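Local coordinates for CELL WALL surface anchor family protein (Streptococcus pneumoniae, PDB 2Y1V), which serves as the major pilin, RrgB, and polymerises to build the backbone of the pneumococcal pilus, at residues A[5-10]-A[147-152]; A[13-18]-A[46-51]; A[53-58]-A[109-114]; A[104-109]-A[140-145]. All coordinates share one frame; numbering follows the deposited sequence.

In the fold
All four contacts lie in the N-terminal part of the chain. Contacts 1 and 2 share strand 8-16. Contact 1 pairs its start with strand 149-167 in parallel, while contact 2 pairs its far end with strand 45-47. Contacts 3 and 4 belong to a second, antiparallel sheet and share A109. Contacts 2 and 3 are mostly buried; contacts 1 and 4 are only partly so. Their chemistry differs accordingly. Contact 1 adds a threonine hydroxyl and a water to its backbone ladder. Contact 2 carries the isopeptide lysine K13. Contact 3 is aromatic, and W55 reaches V9 of contact 1. Contact 4 is a small pairing at the sheet's edge strand, with one leucine pair.

Contact 1: residues A[5-10]-A[147-152]; sequences TTTSVT and VVDAHV
T6 places OG1 opposite its own carbonyl carbon (chi1 -62°), and this rotation carries the hydroxyl to the loop that precedes strand 149-152. There T6 OG1 donates to V147 O over 2.7 Å, tilted from the carbonyl plane. T6 OG1 also receives the backbone NH of L144, so this buried hydroxyl both gives and accepts. T10 has almost the same rotation (chi1 -60°), which sets its OG1 beside the backbone N, where it meets a water. The T10 side chain runs beside that of H151, pointing the same way. T10 CB lies 3.7 Å from H151 CD2, oblique to the ring.

The backbones form a parallel pair between the first strand, 8-16, and the long strand 149-167 of the N-terminal domain. Bonds alternate along it. A150 N donates to S8 O at 2.8 Å, and V152 N donates to T10 O at 2.9 Å. In the other direction, T10 N reaches A150 O, and S8 N reaches V148 O at 3.2 Å. T7 N adds a weak, bent bond to V148 O. This pairing of an early and a late strand resembles that of Cna-B-type pilin domains.

S8 and T10 share one side of the sheet with D149 and H151. The water bridges S8 OG, T10 OG1 and A150 O, and sits above one face of the H151 ring, toward its rim. On the other side V9 CG2 packs 4.3 Å from A150 CB.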
loop_
_atom_site.group_PDB
_atom_site.type_symbol
_atom_site.label_atom_id
_atom_site.label_comp_id
_atom_site.label_asym_id
_atom_site.label_seq_id
_atom_site.Cartn_x
_atom_site.Cartn_y
_atom_site.Cartn_z
ATOM N N THR A 5 -11.047 53.403 19.798
ATOM C CA THR A 5 -11.062 54.067 18.497
ATOM C C THR A 5 -10.547 53.179 17.363
ATOM O O THR A 5 -10.734 53.501 16.191
ATOM C CB THR A 5 -10.281 55.410 18.546
ATOM O OG1 THR A 5 -8.947 55.195 19.028
ATOM C CG2 THR A 5 -10.980 56.385 19.483
ATOM N N THR A 6 -9.888 52.071 17.698
ATOM C CA THR A 6 -9.469 51.126 16.667
ATOM C C THR A 6 -10.598 50.140 16.407
ATOM O O THR A 6 -10.721 49.141 17.115
ATOM C CB THR A 6 -8.197 50.354 17.054
ATOM O OG1 THR A 6 -7.099 51.265 17.229
ATOM C CG2 THR A 6 -7.845 49.350 15.959
ATOM N N THR A 7 -11.418 50.417 15.394
ATOM C CA THR A 7 -12.658 49.674 15.196
ATOM C C THR A 7 -12.538 48.436 14.316
ATOM O O THR A 7 -13.481 47.648 14.221
ATOM C CB THR A 7 -13.785 50.563 14.661
ATOM O OG1 THR A 7 -13.466 51.026 13.338
ATOM C CG2 THR A 7 -14.006 51.741 15.596
ATOM N N SER A 8 -11.385 48.257 13.678
ATOM C CA SER A 8 -11.147 47.024 12.940
ATOM C C SER A 8 -9.660 46.730 12.783
ATOM O O SER A 8 -8.843 47.645 12.708
ATOM C CB SER A 8 -11.787 47.067 11.566
ATOM O OG SER A 8 -10.808 47.439 10.613
ATOM N N VAL A 9 -9.347 45.436 12.719
ATOM C CA VAL A 9 -7.999 44.935 12.520
ATOM C C VAL A 9 -8.033 43.888 11.414
ATOM O O VAL A 9 -8.866 42.986 11.421
ATOM C CB VAL A 9 -7.454 44.303 13.815
ATOM C CG1 VAL A 9 -6.130 43.630 13.568
ATOM C CG2 VAL A 9 -7.347 45.353 14.926
ATOM N N THR A 10 -7.143 44.004 10.441
ATOM C CA THR A 10 -7.116 43.012 9.387
ATOM C C THR A 10 -5.795 42.270 9.406
ATOM O O THR A 10 -4.717 42.877 9.419
ATOM C CB THR A 10 -7.391 43.627 8.000
ATOM O OG1 THR A 10 -8.686 44.246 7.999
ATOM C CG2 THR A 10 -7.361 42.561 6.934
ATOM N N VAL A 147 -4.550 54.738 14.864
ATOM C CA VAL A 147 -5.255 54.064 13.780
ATOM C C VAL A 147 -6.649 53.607 14.190
ATOM O O VAL A 147 -6.849 53.162 15.321
ATOM C CB VAL A 147 -4.426 52.857 13.256
ATOM C CG1 VAL A 147 -4.967 52.368 11.921
ATOM C CG2 VAL A 147 -2.929 53.240 13.125
ATOM N N VAL A 148 -7.608 53.742 13.272
ATOM C CA VAL A 148 -8.969 53.234 13.467
ATOM C C VAL A 148 -9.162 51.900 12.750
ATOM O O VAL A 148 -9.918 51.042 13.210
ATOM C CB VAL A 148 -10.056 54.224 12.945
ATOM C CG1 VAL A 148 -9.888 55.599 13.572
ATOM C CG2 VAL A 148 -10.012 54.326 11.431
ATOM N N ASP A 149 -8.497 51.745 11.606
ATOM C CA ASP A 149 -8.551 50.517 10.813
ATOM C C ASP A 149 -7.132 49.989 10.616
ATOM O O ASP A 149 -6.410 50.445 9.730
ATOM C CB ASP A 149 -9.216 50.768 9.452
ATOM C CG ASP A 149 -10.678 51.202 9.578
ATOM O OD1 ASP A 149 -11.136 51.484 10.707
ATOM O OD2 ASP A 149 -11.377 51.264 8.549
ATOM N N ALA A 150 -6.733 49.032 11.448
ATOM C CA ALA A 150 -5.363 48.557 11.437
ATOM C C ALA A 150 -5.166 47.342 10.540
ATOM O O ALA A 150 -6.126 46.651 10.162
ATOM C CB ALA A 150 -4.887 48.261 12.853
ATOM N N HIS A 151 -3.908 47.101 10.202
ATOM C CA HIS A 151 -3.523 46.004 9.347
ATOM C C HIS A 151 -2.207 45.455 9.882
ATOM O O HIS A 151 -1.299 46.234 10.203
ATOM C CB HIS A 151 -3.357 46.498 7.908
ATOM C CG HIS A 151 -4.627 47.004 7.287
ATOM N ND1 HIS A 151 -5.135 48.263 7.540
ATOM C CD2 HIS A 151 -5.483 46.424 6.414
ATOM C CE1 HIS A 151 -6.250 48.436 6.851
ATOM N NE2 HIS A 151 -6.483 47.334 6.159
ATOM N N VAL A 152 -2.118 44.127 9.988
ATOM C CA VAL A 152 -0.948 43.444 10.570
ATOM C C VAL A 152 -0.409 42.338 9.642
ATOM O O VAL A 152 -1.154 41.807 8.828
ATOM C CB VAL A 152 -1.306 42.837 11.932
ATOM C CG1 VAL A 152 -1.489 43.933 12.952
ATOM C CG2 VAL A 152 -2.581 41.993 11.829
HETATM O O HOH W 1 -8.381 46.584 9.019
#

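Contact 2: residues A[13-18]-A[46-51]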
loop_
_atom_site.group_PDB
_atom_site.type_symbol
_atom_site.label_atom_id
_atom_site.label_comp_id
_atom_site.label_asym_id
_atom_site.label_seq_id
_atom_site.Cartn_x
_atom_site.Cartn_y
_atom_site.Cartn_z
ATOM N N LYS A 13 -1.883 37.276 6.056
ATOM C CA LYS A 13 -0.983 36.201 6.337
ATOM C C LYS A 13 -0.006 36.178 5.187
ATOM O O LYS A 13 -0.394 35.998 4.035
ATOM C CB LYS A 13 -1.764 34.907 6.402
ATOM C CG LYS A 13 -1.322 34.006 7.495
ATOM C CD LYS A 13 0.110 33.688 7.338
ATOM C CE LYS A 13 0.611 33.030 8.573
ATOM N NZ LYS A 13 1.957 32.567 8.290
ATOM N N LEU A 14 1.262 36.396 5.497
ATOM C CA LEU A 14 2.277 36.427 4.469
ATOM C C LEU A 14 3.065 35.123 4.408
ATOM O O LEU A 14 3.427 34.550 5.434
ATOM C CB LEU A 14 3.217 37.612 4.709
ATOM C CG LEU A 14 2.888 38.947 4.024
ATOM C CD1 LEU A 14 1.390 39.166 3.834
ATOM C CD2 LEU A 14 3.543 40.120 4.764
ATOM N N LEU A 15 3.320 34.661 3.192
ATOM C CA LEU A 15 4.161 33.497 2.965
ATOM C C LEU A 15 5.524 33.913 2.388
ATOM O O LEU A 15 5.587 34.590 1.358
ATOM C CB LEU A 15 3.456 32.571 1.984
ATOM C CG LEU A 15 3.857 31.103 1.941
ATOM C CD1 LEU A 15 2.999 30.451 0.906
ATOM C CD2 LEU A 15 5.318 30.940 1.581
ATOM N N ALA A 16 6.619 33.529 3.042
ATOM C CA ALA A 16 7.938 33.752 2.449
ATOM C C ALA A 16 8.233 32.703 1.374
ATOM O O ALA A 16 8.562 31.565 1.689
ATOM C CB ALA A 16 8.999 33.741 3.499
ATOM N N THR A 17 8.111 33.087 0.103
ATOM C CA THR A 17 8.320 32.140 -1.004
ATOM C C THR A 17 9.739 31.572 -1.021
ATOM O O THR A 17 9.972 30.461 -1.490
ATOM C CB THR A 17 7.968 32.747 -2.377
ATOM O OG1 THR A 17 8.893 33.791 -2.697
ATOM C CG2 THR A 17 6.532 33.303 -2.371
ATOM N N ASP A 18 10.691 32.339 -0.517
ATOM C CA ASP A 18 12.017 31.805 -0.268
ATOM C C ASP A 18 11.970 31.206 1.140
ATOM O O ASP A 18 10.957 30.650 1.547
ATOM C CB ASP A 18 13.083 32.898 -0.400
ATOM C CG ASP A 18 12.968 33.972 0.685
ATOM O OD1 ASP A 18 11.953 33.976 1.419
ATOM O OD2 ASP A 18 13.900 34.812 0.807
ATOM N N LYS A 46 4.070 36.580 -0.155
ATOM C CA LYS A 46 2.791 36.433 -0.832
ATOM C C LYS A 46 1.670 36.316 0.201
ATOM O O LYS A 46 1.861 35.738 1.268
ATOM C CB LYS A 46 2.819 35.206 -1.744
ATOM C CG LYS A 46 1.676 35.143 -2.741
ATOM C CD LYS A 46 1.679 33.816 -3.492
ATOM C CE LYS A 46 0.264 33.415 -3.906
ATOM N NZ LYS A 46 -0.673 33.380 -2.732
ATOM N N GLU A 47 0.510 36.875 -0.103
ATOM C CA GLU A 47 -0.603 36.792 0.822
ATOM C C GLU A 47 -1.523 35.610 0.512
ATOM O O GLU A 47 -2.030 35.473 -0.601
ATOM C CB GLU A 47 -1.401 38.094 0.844
ATOM C CG GLU A 47 -2.534 38.075 1.866
ATOM C CD GLU A 47 -3.199 39.419 2.003
ATOM O OE1 GLU A 47 -2.779 40.350 1.283
ATOM O OE2 GLU A 47 -4.134 39.545 2.828
ATOM N N ILE A 48 -1.744 34.780 1.523
ATOM C CA ILE A 48 -2.530 33.556 1.379
ATOM C C ILE A 48 -3.809 33.538 2.212
ATOM O O ILE A 48 -3.867 34.064 3.320
ATOM C CB ILE A 48 -1.702 32.325 1.776
ATOM C CG1 ILE A 48 -1.186 32.470 3.209
ATOM C CG2 ILE A 48 -0.526 32.147 0.820
ATOM C CD1 ILE A 48 -0.418 31.252 3.691
ATOM N N ALA A 49 -4.838 32.920 1.638
ATOM C CA ALA A 49 -6.104 32.707 2.306
ATOM C C ALA A 49 -6.102 31.339 2.960
ATOM O O ALA A 49 -5.232 30.506 2.681
ATOM C CB ALA A 49 -7.238 32.781 1.306
ATOM N N GLY A 50 -7.113 31.108 3.795
ATOM C CA GLY A 50 -7.307 29.825 4.439
ATOM C C GLY A 50 -6.435 29.580 5.649
ATOM O O GLY A 50 -6.178 28.434 5.993
ATOM N N VAL A 51 -5.975 30.641 6.298
ATOM C CA VAL A 51 -5.260 30.505 7.558
ATOM C C VAL A 51 -6.176 31.021 8.665
ATOM O O VAL A 51 -6.760 32.089 8.526
ATOM C CB VAL A 51 -3.914 31.276 7.511
ATOM C CG1 VAL A 51 -3.261 31.365 8.869
ATOM C CG2 VAL A 51 -2.975 30.626 6.505
#
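K13 and I48 are joined by the backbone: I48 N donates to K13 O at 3.1 Å. Two more backbone bonds follow. L15 N donates to K46 O at 2.6 Å, and K46 N returns a bond to L15 O at 2.9 Å. The pairing is antiparallel and brief. L15 and K46 form the hydrogen-bonded pair; L14 and E47 form the non-hydrogen-bonded one. CA-H...O contacts, such as E47 CA to K13 O at 3.3 Å, fill in between them.

Apolar contacts come next. L15 and I48 cross at about a right angle, with L15 CD1 3.9 Å from I48 CG2. K13 also uses its aliphatic part. Its CG lies 3.6 Å from V51 CG1, again at about a right angle. A bend at the second torsion (chi2 -58°) turns the rest of the chain away from V51, toward N156.

The polar end groups are engaged beyond this pair. E47 OE2 takes a hydrogen bond from H12 ND1. K13 NZ is covalently linked to N156 CG, an isopeptide bond that fixes the lysine end.

This bond ties strand 8-16 to strand 149-167, which runs beside it in the same sheet. Strand 45-47 pairs antiparallel with the far end of strand 8-16. I48 and V51 also touch L130 of strand 129-134, and K13 and V51 meet E115 of strand 109-115.

Contact 3: residues A[53-58]-A[109-114]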
loop_
_atom_site.group_PDB
_atom_site.type_symbol
_atom_site.label_atom_id
_atom_site.label_comp_id
_atom_site.label_asym_id
_atom_site.label_seq_id
_atom_site.Cartn_x
_atom_site.Cartn_y
_atom_site.Cartn_z
ATOM N N PHE A 53 -7.158 32.533 12.345
ATOM C CA PHE A 53 -6.638 33.430 13.372
ATOM C C PHE A 53 -7.653 33.646 14.481
ATOM O O PHE A 53 -8.853 33.836 14.226
ATOM C CB PHE A 53 -6.191 34.761 12.756
ATOM C CG PHE A 53 -4.797 34.722 12.186
ATOM C CD1 PHE A 53 -3.675 34.917 13.011
ATOM C CD2 PHE A 53 -4.603 34.456 10.844
ATOM C CE1 PHE A 53 -2.386 34.869 12.494
ATOM C CE2 PHE A 53 -3.343 34.401 10.310
ATOM C CZ PHE A 53 -2.212 34.600 11.141
ATOM N N VAL A 54 -7.180 33.589 15.720
ATOM C CA VAL A 54 -8.070 33.696 16.862
ATOM C C VAL A 54 -7.475 34.643 17.871
ATOM O O VAL A 54 -6.255 34.722 18.025
ATOM C CB VAL A 54 -8.386 32.319 17.514
ATOM C CG1 VAL A 54 -7.195 31.787 18.208
ATOM C CG2 VAL A 54 -9.519 32.448 18.516
ATOM N N TRP A 55 -8.355 35.370 18.547
ATOM C CA TRP A 55 -7.936 36.397 19.478
ATOM C C TRP A 55 -7.901 35.905 20.914
ATOM O O TRP A 55 -8.752 35.127 21.355
ATOM C CB TRP A 55 -8.878 37.580 19.407
ATOM C CG TRP A 55 -8.729 38.429 18.207
ATOM C CD1 TRP A 55 -9.017 38.089 16.924
ATOM C CD2 TRP A 55 -8.295 39.792 18.178
ATOM N NE1 TRP A 55 -8.788 39.155 16.094
ATOM C CE2 TRP A 55 -8.335 40.213 16.840
ATOM C CE3 TRP A 55 -7.881 40.700 19.157
ATOM C CZ2 TRP A 55 -7.963 41.500 16.452
ATOM C CZ3 TRP A 55 -7.527 41.973 18.774
ATOM C CH2 TRP A 55 -7.557 42.360 17.441
ATOM N N THR A 56 -6.929 36.437 21.640
ATOM C CA THR A 56 -6.625 36.058 22.999
ATOM C C THR A 56 -6.421 37.332 23.812
ATOM O O THR A 56 -6.189 38.402 23.253
ATOM C CB THR A 56 -5.312 35.249 22.964
ATOM O OG1 THR A 56 -5.618 33.849 22.834
ATOM C CG2 THR A 56 -4.462 35.497 24.173
ATOM N N ASN A 57 -6.515 37.241 25.131
ATOM C CA ASN A 57 -6.082 38.356 25.956
ATOM C C ASN A 57 -4.598 38.164 26.259
ATOM O O ASN A 57 -4.012 37.190 25.808
ATOM C CB ASN A 57 -6.906 38.435 27.232
ATOM C CG ASN A 57 -6.603 37.306 28.187
ATOM O OD1 ASN A 57 -5.508 36.730 28.158
ATOM N ND2 ASN A 57 -7.564 36.995 29.065
ATOM N N THR A 58 -3.993 39.074 27.026
ATOM C CA THR A 58 -2.545 39.043 27.267
ATOM C C THR A 58 -2.059 37.781 27.985
ATOM O O THR A 58 -0.863 37.476 27.954
ATOM C CB THR A 58 -2.062 40.288 28.045
ATOM O OG1 THR A 58 -0.681 40.534 27.744
ATOM C CG2 THR A 58 -2.238 40.102 29.556
ATOM N N ALA A 109 -6.796 47.424 25.916
ATOM C CA ALA A 109 -6.000 46.367 26.518
ATOM C C ALA A 109 -4.944 45.881 25.541
ATOM O O ALA A 109 -4.849 46.387 24.427
ATOM C CB ALA A 109 -6.887 45.217 26.944
ATOM N N LYS A 110 -4.139 44.917 25.978
ATOM C CA LYS A 110 -3.216 44.205 25.099
ATOM C C LYS A 110 -3.882 42.892 24.713
ATOM O O LYS A 110 -4.522 42.243 25.553
ATOM C CB LYS A 110 -1.895 43.911 25.822
ATOM C CG LYS A 110 -1.246 45.118 26.458
ATOM C CD LYS A 110 0.027 44.740 27.201
ATOM C CE LYS A 110 0.698 45.968 27.818
ATOM N NZ LYS A 110 2.094 45.694 28.318
ATOM N N TYR A 111 -3.764 42.517 23.440
ATOM C CA TYR A 111 -4.338 41.271 22.958
ATOM C C TYR A 111 -3.354 40.490 22.113
ATOM O O TYR A 111 -2.422 41.052 21.499
ATOM C CB TYR A 111 -5.566 41.524 22.101
ATOM C CG TYR A 111 -6.701 42.215 22.800
ATOM C CD1 TYR A 111 -7.651 41.492 23.516
ATOM C CD2 TYR A 111 -6.831 43.593 22.741
ATOM C CE1 TYR A 111 -8.712 42.133 24.159
ATOM C CE2 TYR A 111 -7.881 44.236 23.373
ATOM C CZ TYR A 111 -8.816 43.499 24.076
ATOM O OH TYR A 111 -9.833 44.161 24.702
ATOM N N LYS A 112 -3.588 39.187 22.045
ATOM C CA LYS A 112 -2.830 38.362 21.141
ATOM C C LYS A 112 -3.737 37.729 20.083
ATOM O O LYS A 112 -4.890 37.385 20.366
ATOM C CB LYS A 112 -2.093 37.291 21.929
ATOM C CG LYS A 112 -1.192 37.875 23.008
ATOM C CD LYS A 112 -0.451 36.810 23.722
ATOM C CE LYS A 112 0.625 37.437 24.608
ATOM N NZ LYS A 112 1.251 36.407 25.458
ATOM N N ILE A 113 -3.210 37.603 18.868
ATOM C CA ILE A 113 -3.847 36.802 17.852
ATOM C C ILE A 113 -2.938 35.640 17.453
ATOM O O ILE A 113 -1.778 35.834 17.061
ATOM C CB ILE A 113 -4.236 37.618 16.604
ATOM C CG1 ILE A 113 -4.669 39.030 16.998
ATOM C CG2 ILE A 113 -5.352 36.908 15.849
ATOM C CD1 ILE A 113 -4.697 40.000 15.848
ATOM N N TYR A 114 -3.480 34.434 17.536
ATOM C CA TYR A 114 -2.729 33.233 17.202
ATOM C C TYR A 114 -3.143 32.631 15.871
ATOM O O TYR A 114 -4.283 32.797 15.418
ATOM C CB TYR A 114 -2.928 32.174 18.278
ATOM C CG TYR A 114 -2.180 32.470 19.545
ATOM C CD1 TYR A 114 -2.684 33.370 20.472
ATOM C CD2 TYR A 114 -0.968 31.840 19.823
ATOM C CE1 TYR A 114 -2.004 33.647 21.625
ATOM C CE2 TYR A 114 -0.285 32.110 20.979
ATOM C CZ TYR A 114 -0.804 33.023 21.875
ATOM O OH TYR A 114 -0.128 33.301 23.039
HETATM O O HOH W 2 2.232 37.777 27.715
HETATM O O HOH W 3 0.444 42.934 29.636
#
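V54 and Y114 exchange two backbone hydrogen bonds, as do T56 and K112, on strands 53-57 and 109-114 that run antiparallel with their axes 148° apart. V54 N donates to Y114 O, and Y114 N returns to V54 O. T56 N lies only 2.6 Å from K112 O, and K112 N donates to T56 O.

W55 and I113 carry one face. They lie side by side, pointing the same way. I113 has CG1 opposite the carbonyl carbon (chi1 -35°). This lays the CG1-CD1 branch over the indole and leaves CG2 for F53. I113 CD1 sits over the six-membered ring of W55 in a CH-pi contact, 3.9 Å from the centroid. The edge of W55 also turns toward the face of Y111, an offset edge-to-face pair with planes at 67°. Y111 CB comes within 3.8 Å of W55 CE3, and T56 O lies at the edge of the Y111 ring. The Y111 hydroxyl is held by P107 O. At the start of strand 53-57, I113 CG2 packs 3.9 Å from F53 CD1.

On the other face T56 CG2 meets K112 CB at 3.7 Å. T56 OG1 approaches the Y114 ring obliquely, 3.8 Å from Y114 CD1; it is buried and has no polar partner in the model. K112 stays extended beyond CG, and its NZ bonds N60 OD1, with a weak bond to T58 O and a bridging water. Y114 OH also bonds N60 OD1.

The pair is the centre of a four-stranded antiparallel sheet. The arrangement is consistent with a beta sandwich: W55 lies between the sheets, against V9 of the other sheet and I140 of its own.

Contact 4: residues A[104-109]-A[140-145]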
loop_
_atom_site.group_PDB
_atom_site.type_symbol
_atom_site.label_atom_id
_atom_site.label_comp_id
_atom_site.label_asym_id
_atom_site.label_seq_id
_atom_site.Cartn_x
_atom_site.Cartn_y
_atom_site.Cartn_z
ATOM N N ALA A 104 -14.473 46.802 17.390
ATOM C CA ALA A 104 -15.205 47.918 17.978
ATOM C C ALA A 104 -15.630 47.755 19.426
ATOM O O ALA A 104 -15.738 48.753 20.146
ATOM C CB ALA A 104 -16.452 48.261 17.096
ATOM N N ASN A 105 -15.901 46.524 19.851
ATOM C CA ASN A 105 -16.345 46.289 21.226
ATOM C C ASN A 105 -15.253 45.828 22.197
ATOM O O ASN A 105 -15.525 45.634 23.377
ATOM C CB ASN A 105 -17.528 45.316 21.281
ATOM C CG ASN A 105 -18.694 45.742 20.398
ATOM O OD1 ASN A 105 -19.203 44.940 19.630
ATOM N ND2 ASN A 105 -19.114 47.005 20.500
ATOM N N LEU A 106 -14.030 45.645 21.715
ATOM C CA LEU A 106 -12.927 45.271 22.601
ATOM C C LEU A 106 -12.471 46.431 23.479
ATOM O O LEU A 106 -12.124 47.487 22.962
ATOM C CB LEU A 106 -11.734 44.770 21.802
ATOM C CG LEU A 106 -11.874 43.462 21.038
ATOM C CD1 LEU A 106 -10.537 43.102 20.435
ATOM C CD2 LEU A 106 -12.359 42.355 21.963
ATOM N N PRO A 107 -12.486 46.237 24.815
ATOM C CA PRO A 107 -11.905 47.171 25.794
ATOM C C PRO A 107 -10.442 47.470 25.522
ATOM O O PRO A 107 -9.715 46.591 25.051
ATOM C CB PRO A 107 -12.004 46.400 27.118
ATOM C CG PRO A 107 -13.190 45.516 26.943
ATOM C CD PRO A 107 -13.300 45.192 25.465
ATOM N N ALA A 108 -10.015 48.694 25.832
ATOM C CA ALA A 108 -8.601 49.037 25.781
ATOM C C ALA A 108 -7.869 47.932 26.519
ATOM O O ALA A 108 -8.289 47.533 27.601
ATOM C CB ALA A 108 -8.337 50.386 26.443
ATOM N N ALA A 109 -6.796 47.424 25.916
ATOM C CA ALA A 109 -6.000 46.367 26.518
ATOM C C ALA A 109 -4.944 45.881 25.541
ATOM O O ALA A 109 -4.849 46.387 24.427
ATOM C CB ALA A 109 -6.887 45.217 26.944
ATOM N N ILE A 140 -0.993 43.019 19.659
ATOM C CA ILE A 140 -1.530 44.326 19.329
ATOM C C ILE A 140 -2.278 44.903 20.522
ATOM O O ILE A 140 -3.229 44.288 21.033
ATOM C CB ILE A 140 -2.521 44.255 18.156
ATOM C CG1 ILE A 140 -3.663 43.311 18.492
ATOM C CG2 ILE A 140 -1.834 43.791 16.889
ATOM C CD1 ILE A 140 -4.758 43.327 17.446
ATOM N N GLU A 141 -1.856 46.084 20.960
ATOM C CA GLU A 141 -2.553 46.778 22.037
ATOM C C GLU A 141 -3.513 47.799 21.432
ATOM O O GLU A 141 -3.153 48.516 20.496
ATOM C CB GLU A 141 -1.551 47.447 22.984
ATOM C CG GLU A 141 -2.168 47.969 24.267
ATOM C CD GLU A 141 -1.222 48.860 25.053
ATOM O OE1 GLU A 141 -0.024 48.921 24.704
ATOM O OE2 GLU A 141 -1.670 49.504 26.021
ATOM N N LEU A 142 -4.739 47.841 21.952
ATOM C CA LEU A 142 -5.778 48.747 21.440
ATOM C C LEU A 142 -6.068 49.886 22.423
ATOM O O LEU A 142 -6.099 49.672 23.634
ATOM C CB LEU A 142 -7.083 47.985 21.160
ATOM C CG LEU A 142 -7.152 46.903 20.079
ATOM C CD1 LEU A 142 -8.455 46.127 20.183
ATOM C CD2 LEU A 142 -7.031 47.507 18.689
ATOM N N PRO A 143 -6.315 51.096 21.896
ATOM C CA PRO A 143 -6.299 51.357 20.451
ATOM C C PRO A 143 -4.885 51.335 19.858
ATOM O O PRO A 143 -3.902 51.597 20.558
ATOM C CB PRO A 143 -6.910 52.757 20.332
ATOM C CG PRO A 143 -6.758 53.381 21.690
ATOM C CD PRO A 143 -6.743 52.263 22.689
ATOM N N LEU A 144 -4.784 51.001 18.577
ATOM C CA LEU A 144 -3.513 51.045 17.887
ATOM C C LEU A 144 -3.150 52.504 17.677
ATOM O O LEU A 144 -3.511 53.113 16.660
ATOM C CB LEU A 144 -3.604 50.334 16.543
ATOM C CG LEU A 144 -2.246 50.164 15.864
ATOM C CD1 LEU A 144 -1.192 49.688 16.866
ATOM C CD2 LEU A 144 -2.367 49.205 14.703
ATOM N N ASN A 145 -2.448 53.067 18.654
ATOM C CA ASN A 145 -2.159 54.480 18.653
ATOM C C ASN A 145 -3.282 55.247 17.987
ATOM O O ASN A 145 -4.383 55.405 18.514
ATOM C CB ASN A 145 -0.879 54.783 17.867
ATOM C CG ASN A 145 0.325 53.998 18.359
ATOM O OD1 ASN A 145 0.598 53.920 19.559
ATOM N ND2 ASN A 145 1.060 53.420 17.423
#
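L106 and L142 meet through their CD1 methyls, 3.7 Å apart. Both leucines have CG opposite the carbonyl carbon, beside the backbone N (chi1 -67° and -65°), and both chains are extended at the second torsion. The two side chains approach obliquely. L142 CD1 also lies 3.9 Å from L106 CB, so one methyl of L142 rests against both the base and the tip of L106.

E141 is built differently. Its CG lies opposite the backbone N (chi1 -169°), beside the carbonyl carbon, and the chain is extended beyond that. This brings E141 CG to 3.1 Å from A109 O, a tight approach. The same oxygen accepts L142 N at 2.9 Å. A109 O is therefore met by the NH of L142 and by CG of E141.

The return bond is looser: A109 N to L142 O is 3.3 Å. A108 CA makes a CA-H...O contact with L142 O at 3.4 Å, and A108 CB lies 3.7 Å from it. A108 CB then reaches P143 CD at 4.5 Å, a marginal touch. The peptide before P143 is cis, and strand 138-142 ends there.

On the inner side L106 also packs on W55 and Y111, while E141 touches K110 at the surface. The A109 and L142 bonds form a hydrogen-bonded antiparallel pair. They start the pairing of strand 109-115 with 138-142, the outermost strand on that side of the four-stranded sheet. The arrangement is that of a loop that enters an inner strand and pairs at once with the end of the edge strand 138-142, with both leucines buried between the loop and the sheet.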